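PDB 4JJJ: cellulose 1,4-beta-cellobiosidase from Thermobifida fusca, which probably hydrolyses cellulose as a cellobiohydrolase, this chain being its family 48 glycoside hydrolase catalytic domain with an (alpha/alpha)6 fold. Local coordinates for residues Q176-P188 / R551-V564. The protein carries 1 engineered substitution. Sequence-based numbering, arbitrary orientation. Where two conformers were deposited one is given.
Sequences QRGARESVWETIP and RLDDPWDGSEGLYV. With CA (calcium ion), chain E; CA (calcium ion), chain F; BGC (beta-D-glucopyranose), chain D.
Glu185 and Glu560 meet at a calcium ion that ties two loops of the family 48 (alpha/alpha)6 domain together. Glu185 binds it with both carboxylate oxygens, OE1 at 2.4 Å. Glu560 uses OE1 alone. The backbone O of Arg180, two waters and Asp408 complete the site. The other oxygen of Glu560, OE2, takes a salt bridge from Arg180 NH2 at 2.9 Å, met from above the carboxylate plane. Water 1, a calcium ligand, also joins Arg180 NE to that oxygen.

A second shell fixes Glu185. Gly561 N donates to the anti lone pair of Glu185 OE2, and Ser182 N and OG both donate to OE1. Arg551 brings its guanidinium edge to Glu185 OE2, the two planes nearly perpendicular at 84°. Its NH1 forms a salt bridge with Asp408, so it probably offsets some of the negative charge at the metal. The chain bends at chi3 (66°) and sets the guanidinium beside the ring of Trp184, with Trp184 CD1 over its face near the rim and the two planes 22° apart. Arg551 CD makes a CH-pi contact with the five-membered ring of Trp184, 4.0 Å from its centroid.

Further out, Arg177 reaches across to the other loop. Its NE forms a salt bridge with Glu181 OE2, and its NH2 donates to Glu185 O. At 2.8 Å, Arg177 NH1 donates to Tyr563 O from above the carbonyl plane. Cut back to an alanine, this residue would probably leave Glu181 OE2 without its charged mate and the Tyr563 carbonyl without the donors it gets from this guanidinium. Leu562 CD1 packs on Ile187 CG1 at 3.7 Å.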
loop_
_atom_site.group_PDB
_atom_site.type_symbol
_atom_site.label_atom_id
_atom_site.label_comp_id
_atom_site.label_asym_id
_atom_site.label_seq_id
_atom_site.Cartn_x
_atom_site.Cartn_y
_atom_site.Cartn_z
ATOM N N GLN A 176 -4.132 12.710 -5.987
ATOM C CA GLN A 176 -5.207 12.920 -6.942
ATOM C C GLN A 176 -4.739 13.309 -8.357
ATOM O O GLN A 176 -5.544 13.180 -9.322
ATOM C CB GLN A 176 -6.245 14.003 -6.572
ATOM C CG GLN A 176 -7.039 13.812 -5.346
ATOM C CD GLN A 176 -8.195 12.869 -5.561
ATOM O OE1 GLN A 176 -9.310 13.263 -6.067
ATOM N NE2 GLN A 176 -7.991 11.622 -5.222
ATOM N N ARG A 177 -3.518 13.698 -8.515
ATOM C CA ARG A 177 -3.111 14.468 -9.759
ATOM C C ARG A 177 -2.019 13.815 -10.526
ATOM O O ARG A 177 -1.123 14.425 -11.126
ATOM C CB ARG A 177 -2.808 15.967 -9.410
ATOM C CG ARG A 177 -4.097 16.631 -8.870
ATOM C CD ARG A 177 -3.948 18.114 -8.573
ATOM N NE ARG A 177 -3.026 18.383 -7.526
ATOM C CZ ARG A 177 -2.675 19.575 -7.074
ATOM N NH1 ARG A 177 -3.213 20.630 -7.641
ATOM N NH2 ARG A 177 -1.842 19.709 -6.040
ATOM N N GLY A 178 -2.113 12.495 -10.562
ATOM C CA GLY A 178 -1.315 11.759 -11.538
ATOM C C GLY A 178 0.113 11.407 -11.114
ATOM O O GLY A 178 0.532 11.529 -9.914
ATOM N N ALA A 179 0.855 10.863 -12.046
ATOM C CA ALA A 179 2.128 10.318 -11.782
ATOM C C ALA A 179 3.190 11.181 -11.241
ATOM O O ALA A 179 4.158 10.722 -10.623
ATOM C CB ALA A 179 2.663 9.607 -13.042
ATOM N N ARG A 180 3.083 12.500 -11.495
ATOM C CA ARG A 180 4.139 13.409 -11.134
ATOM C C ARG A 180 3.800 14.110 -9.864
ATOM O O ARG A 180 4.529 14.964 -9.450
ATOM C CB ARG A 180 4.377 14.401 -12.316
ATOM C CG ARG A 180 5.182 13.737 -13.421
ATOM C CD ARG A 180 5.685 14.760 -14.445
ATOM N NE ARG A 180 6.628 15.690 -13.901
ATOM C CZ ARG A 180 7.252 16.627 -14.629
ATOM N NH1 ARG A 180 7.020 16.711 -15.952
ATOM N NH2 ARG A 180 8.092 17.476 -14.047
ATOM N N GLU A 181 2.680 13.777 -9.262
ATOM C CA GLU A 181 2.309 14.458 -8.005
ATOM C C GLU A 181 2.916 13.596 -6.846
ATOM O O GLU A 181 2.332 12.567 -6.477
ATOM C CB GLU A 181 0.805 14.583 -7.873
ATOM C CG GLU A 181 0.375 15.300 -6.615
ATOM C CD GLU A 181 -1.069 15.171 -6.302
ATOM O OE1 GLU A 181 -1.656 14.024 -6.401
ATOM O OE2 GLU A 181 -1.789 16.223 -6.066
ATOM N N SER A 182 4.026 14.059 -6.280
ATOM C CA SER A 182 4.643 13.405 -5.141
ATOM C C SER A 182 3.899 13.729 -3.817
ATOM O O SER A 182 2.940 14.501 -3.760
ATOM C CB SER A 182 6.008 13.901 -5.037
ATOM O OG SER A 182 6.086 15.190 -4.378
ATOM N N VAL A 183 4.349 13.038 -2.754
ATOM C CA VAL A 183 3.826 13.272 -1.370
ATOM C C VAL A 183 3.904 14.731 -1.003
ATOM O O VAL A 183 3.150 15.255 -0.175
ATOM C CB VAL A 183 4.617 12.365 -0.391
ATOM C CG1 VAL A 183 6.092 12.740 -0.376
ATOM C CG2 VAL A 183 3.940 12.332 0.978
ATOM N N TRP A 184 4.883 15.458 -1.598
ATOM C CA TRP A 184 5.135 16.907 -1.306
ATOM C C TRP A 184 4.167 17.826 -2.028
ATOM O O TRP A 184 4.151 19.004 -1.705
ATOM C CB TRP A 184 6.533 17.285 -1.683
ATOM C CG TRP A 184 7.559 16.495 -1.003
ATOM C CD1 TRP A 184 8.119 15.331 -1.459
ATOM C CD2 TRP A 184 7.966 16.646 0.336
ATOM N NE1 TRP A 184 8.973 14.810 -0.483
ATOM C CE2 TRP A 184 8.885 15.605 0.632
ATOM C CE3 TRP A 184 7.723 17.611 1.299
ATOM C CZ2 TRP A 184 9.485 15.475 1.907
ATOM C CZ3 TRP A 184 8.327 17.487 2.543
ATOM C CH2 TRP A 184 9.205 16.472 2.822
ATOM N N GLU A 185 3.404 17.291 -3.003
ATOM C CA GLU A 185 2.675 18.116 -4.000
ATOM C C GLU A 185 1.198 17.956 -3.978
ATOM O O GLU A 185 0.529 18.461 -4.847
ATOM C CB GLU A 185 3.263 17.832 -5.386
ATOM C CG GLU A 185 4.738 18.282 -5.574
ATOM C CD GLU A 185 5.409 17.710 -6.765
ATOM O OE1 GLU A 185 5.274 16.517 -6.998
ATOM O OE2 GLU A 185 6.120 18.398 -7.487
ATOM N N THR A 186 0.636 17.276 -2.956
ATOM C CA THR A 186 -0.793 17.015 -2.844
ATOM C C THR A 186 -1.468 18.143 -2.039
ATOM O O THR A 186 -0.815 18.906 -1.312
ATOM C CB THR A 186 -1.046 15.723 -2.020
ATOM O OG1 THR A 186 -0.422 15.936 -0.699
ATOM C CG2 THR A 186 -0.418 14.525 -2.751
ATOM N N ILE A 187 -2.777 18.201 -2.149
ATOM C CA ILE A 187 -3.628 19.049 -1.309
ATOM C C ILE A 187 -4.534 18.047 -0.526
ATOM O O ILE A 187 -5.491 17.471 -1.057
ATOM C CB ILE A 187 -4.452 20.083 -2.131
ATOM C CG1 ILE A 187 -3.490 20.970 -2.921
ATOM C CG2 ILE A 187 -5.395 20.793 -1.186
ATOM C CD1 ILE A 187 -4.187 21.744 -3.998
ATOM N N PRO A 188 -4.181 17.811 0.784
ATOM C CA PRO A 188 -5.007 16.949 1.587
ATOM C C PRO A 188 -6.452 17.443 1.670
ATOM O O PRO A 188 -6.681 18.634 1.840
ATOM C CB PRO A 188 -4.306 16.870 2.963
ATOM C CG PRO A 188 -2.877 17.272 2.619
ATOM C CD PRO A 188 -3.065 18.392 1.556
ATOM N N ARG A 551 11.896 20.146 -0.219
ATOM C CA ARG A 551 10.673 20.489 -0.968
ATOM C C ARG A 551 9.541 21.091 -0.138
ATOM O O ARG A 551 8.511 21.482 -0.678
ATOM C CB ARG A 551 10.152 19.202 -1.640
ATOM C CG ARG A 551 11.180 18.583 -2.537
ATOM C CD ARG A 551 10.850 17.222 -3.162
ATOM N NE ARG A 551 9.731 17.389 -4.086
ATOM C CZ ARG A 551 9.357 16.485 -5.018
ATOM N NH1 ARG A 551 9.910 15.261 -5.039
ATOM N NH2 ARG A 551 8.371 16.761 -5.827
ATOM N N LEU A 552 9.731 21.202 1.157
ATOM C CA LEU A 552 8.626 21.616 1.962
ATOM C C LEU A 552 8.214 23.082 1.741
ATOM O O LEU A 552 7.069 23.428 1.914
ATOM C CB LEU A 552 8.914 21.237 3.396
ATOM C CG LEU A 552 9.758 21.987 4.323
ATOM C CD1 LEU A 552 9.045 23.254 4.742
ATOM C CD2 LEU A 552 10.031 21.078 5.532
ATOM N N ASP A 553 9.140 23.897 1.236
ATOM C CA ASP A 553 8.942 25.291 0.999
ATOM C C ASP A 553 8.916 25.678 -0.450
ATOM O O ASP A 553 9.061 26.912 -0.742
ATOM C CB ASP A 553 10.031 26.117 1.755
ATOM C CG ASP A 553 11.452 25.694 1.422
ATOM O OD1 ASP A 553 11.617 24.941 0.411
ATOM O OD2 ASP A 553 12.449 26.032 2.203
ATOM N N ASP A 554 8.645 24.725 -1.344
ATOM C CA ASP A 554 8.726 24.962 -2.790
ATOM C C ASP A 554 7.347 25.242 -3.368
ATOM O O ASP A 554 6.448 24.406 -3.415
ATOM C CB ASP A 554 9.319 23.755 -3.443
ATOM C CG ASP A 554 10.796 23.581 -3.202
ATOM O OD1 ASP A 554 11.462 24.458 -2.597
ATOM O OD2 ASP A 554 11.306 22.503 -3.607
ATOM N N PRO A 555 7.153 26.435 -3.910
ATOM C CA PRO A 555 5.942 26.698 -4.723
ATOM C C PRO A 555 6.065 26.099 -6.130
ATOM O O PRO A 555 7.152 25.697 -6.516
ATOM C CB PRO A 555 5.890 28.222 -4.752
ATOM C CG PRO A 555 7.330 28.544 -4.788
ATOM C CD PRO A 555 8.074 27.585 -3.837
ATOM N N TRP A 556 4.998 26.041 -6.872
ATOM C CA TRP A 556 5.004 25.524 -8.256
ATOM C C TRP A 556 5.907 26.410 -9.096
ATOM O O TRP A 556 5.849 27.670 -8.982
ATOM C CB TRP A 556 3.595 25.667 -8.815
ATOM C CG TRP A 556 3.431 25.324 -10.223
ATOM C CD1 TRP A 556 3.104 26.215 -11.235
ATOM C CD2 TRP A 556 3.428 24.008 -10.843
ATOM N NE1 TRP A 556 2.955 25.542 -12.400
ATOM C CE2 TRP A 556 3.220 24.205 -12.201
ATOM C CE3 TRP A 556 3.753 22.714 -10.406
ATOM C CZ2 TRP A 556 3.144 23.170 -13.085
ATOM C CZ3 TRP A 556 3.730 21.683 -11.324
ATOM C CH2 TRP A 556 3.357 21.903 -12.622
ATOM N N ASP A 557 6.771 25.773 -9.877
ATOM C CA ASP A 557 7.760 26.478 -10.699
ATOM C C ASP A 557 7.516 26.201 -12.154
ATOM O O ASP A 557 8.405 26.434 -12.994
ATOM C CB ASP A 557 9.216 26.112 -10.280
ATOM C CG ASP A 557 9.545 24.643 -10.545
ATOM O OD1 ASP A 557 8.751 24.010 -11.259
ATOM O OD2 ASP A 557 10.514 24.206 -9.903
ATOM N N GLY A 558 6.352 25.652 -12.477
ATOM C CA GLY A 558 6.055 25.223 -13.817
ATOM C C GLY A 558 6.279 23.748 -14.114
ATOM O O GLY A 558 5.864 23.282 -15.160
ATOM N N SER A 559 6.932 23.007 -13.221
ATOM C CA SER A 559 7.030 21.537 -13.325
ATOM C C SER A 559 7.014 20.813 -11.987
ATOM O O SER A 559 6.525 19.693 -11.975
ATOM C CB SER A 559 8.234 21.097 -14.077
ATOM O OG SER A 559 9.328 21.643 -13.524
ATOM N N GLU A 560 7.530 21.455 -10.932
ATOM C CA GLU A 560 7.614 20.855 -9.594
ATOM C C GLU A 560 7.079 21.826 -8.566
ATOM O O GLU A 560 7.112 23.085 -8.766
ATOM C CB GLU A 560 9.007 20.386 -9.290
ATOM C CG GLU A 560 9.619 19.477 -10.350
ATOM C CD GLU A 560 8.982 18.092 -10.379
ATOM O OE1 GLU A 560 8.266 17.757 -9.436
ATOM O OE2 GLU A 560 9.240 17.403 -11.407
ATOM N N GLY A 561 6.670 21.308 -7.390
ATOM C CA GLY A 561 6.127 22.125 -6.309
ATOM C C GLY A 561 4.646 22.073 -6.275
ATOM O O GLY A 561 4.006 21.442 -7.127
ATOM N N LEU A 562 4.038 22.761 -5.317
ATOM C CA LEU A 562 2.591 22.660 -5.108
ATOM C C LEU A 562 1.824 23.471 -6.104
ATOM O O LEU A 562 1.954 24.720 -6.144
ATOM C CB LEU A 562 2.258 23.143 -3.688
ATOM C CG LEU A 562 0.779 23.135 -3.358
ATOM C CD1 LEU A 562 0.087 21.806 -3.663
ATOM C CD2 LEU A 562 0.601 23.611 -1.974
ATOM N N TYR A 563 1.132 22.781 -7.017
ATOM C CA TYR A 563 0.239 23.448 -7.945
ATOM C C TYR A 563 -1.121 23.730 -7.368
ATOM O O TYR A 563 -1.755 22.870 -6.781
ATOM C CB TYR A 563 0.090 22.587 -9.241
ATOM C CG TYR A 563 -0.788 23.205 -10.325
ATOM C CD1 TYR A 563 -0.260 24.260 -11.029
ATOM C CD2 TYR A 563 -2.081 22.813 -10.520
ATOM C CE1 TYR A 563 -1.023 24.867 -12.018
ATOM C CE2 TYR A 563 -2.877 23.400 -11.524
ATOM C CZ TYR A 563 -2.317 24.475 -12.209
ATOM O OH TYR A 563 -3.054 25.071 -13.183
ATOM N N VAL A 564 -1.686 24.968 -7.654
ATOM C CA VAL A 564 -3.030 25.323 -7.405
ATOM C C VAL A 564 -3.505 26.025 -8.742
ATOM O O VAL A 564 -2.720 26.820 -9.210
ATOM C CB VAL A 564 -3.120 26.280 -6.192
ATOM C CG1 VAL A 564 -4.513 26.685 -5.970
ATOM C CG2 VAL A 564 -2.547 25.616 -4.936
HETATM CA CA CA E . 6.416 16.342 -9.076
HETATM CA CA CA F . 13.023 24.312 -0.940
HETATM C C2 BGC D . -8.176 8.011 -9.461
HETATM C C3 BGC D . -9.286 8.916 -9.951
HETATM C C4 BGC D . -10.405 9.065 -8.937
HETATM C C5 BGC D . -9.873 9.398 -7.567
HETATM C C6 BGC D . -10.858 9.385 -6.459
HETATM C C1 BGC D . -7.722 8.491 -8.060
HETATM O O2 BGC D . -7.074 7.935 -10.356
HETATM O O3 BGC D . -9.818 8.401 -11.202
HETATM O O4 BGC D . -11.215 10.188 -9.426
HETATM O O5 BGC D . -8.831 8.451 -7.177
HETATM O O6 BGC D . -10.291 9.816 -5.237
HETATM O O HOH W 1 7.506 15.336 -11.105
HETATM O O HOH W 2 1.007 19.919 -7.229
HETATM O O HOH W 3 14.353 24.571 0.829
HETATM O O HOH W 4 5.321 17.814 -10.533
HETATM O O HOH W 5 14.516 23.693 -2.283
HETATM O O HOH W 6 13.412 26.588 -1.285
#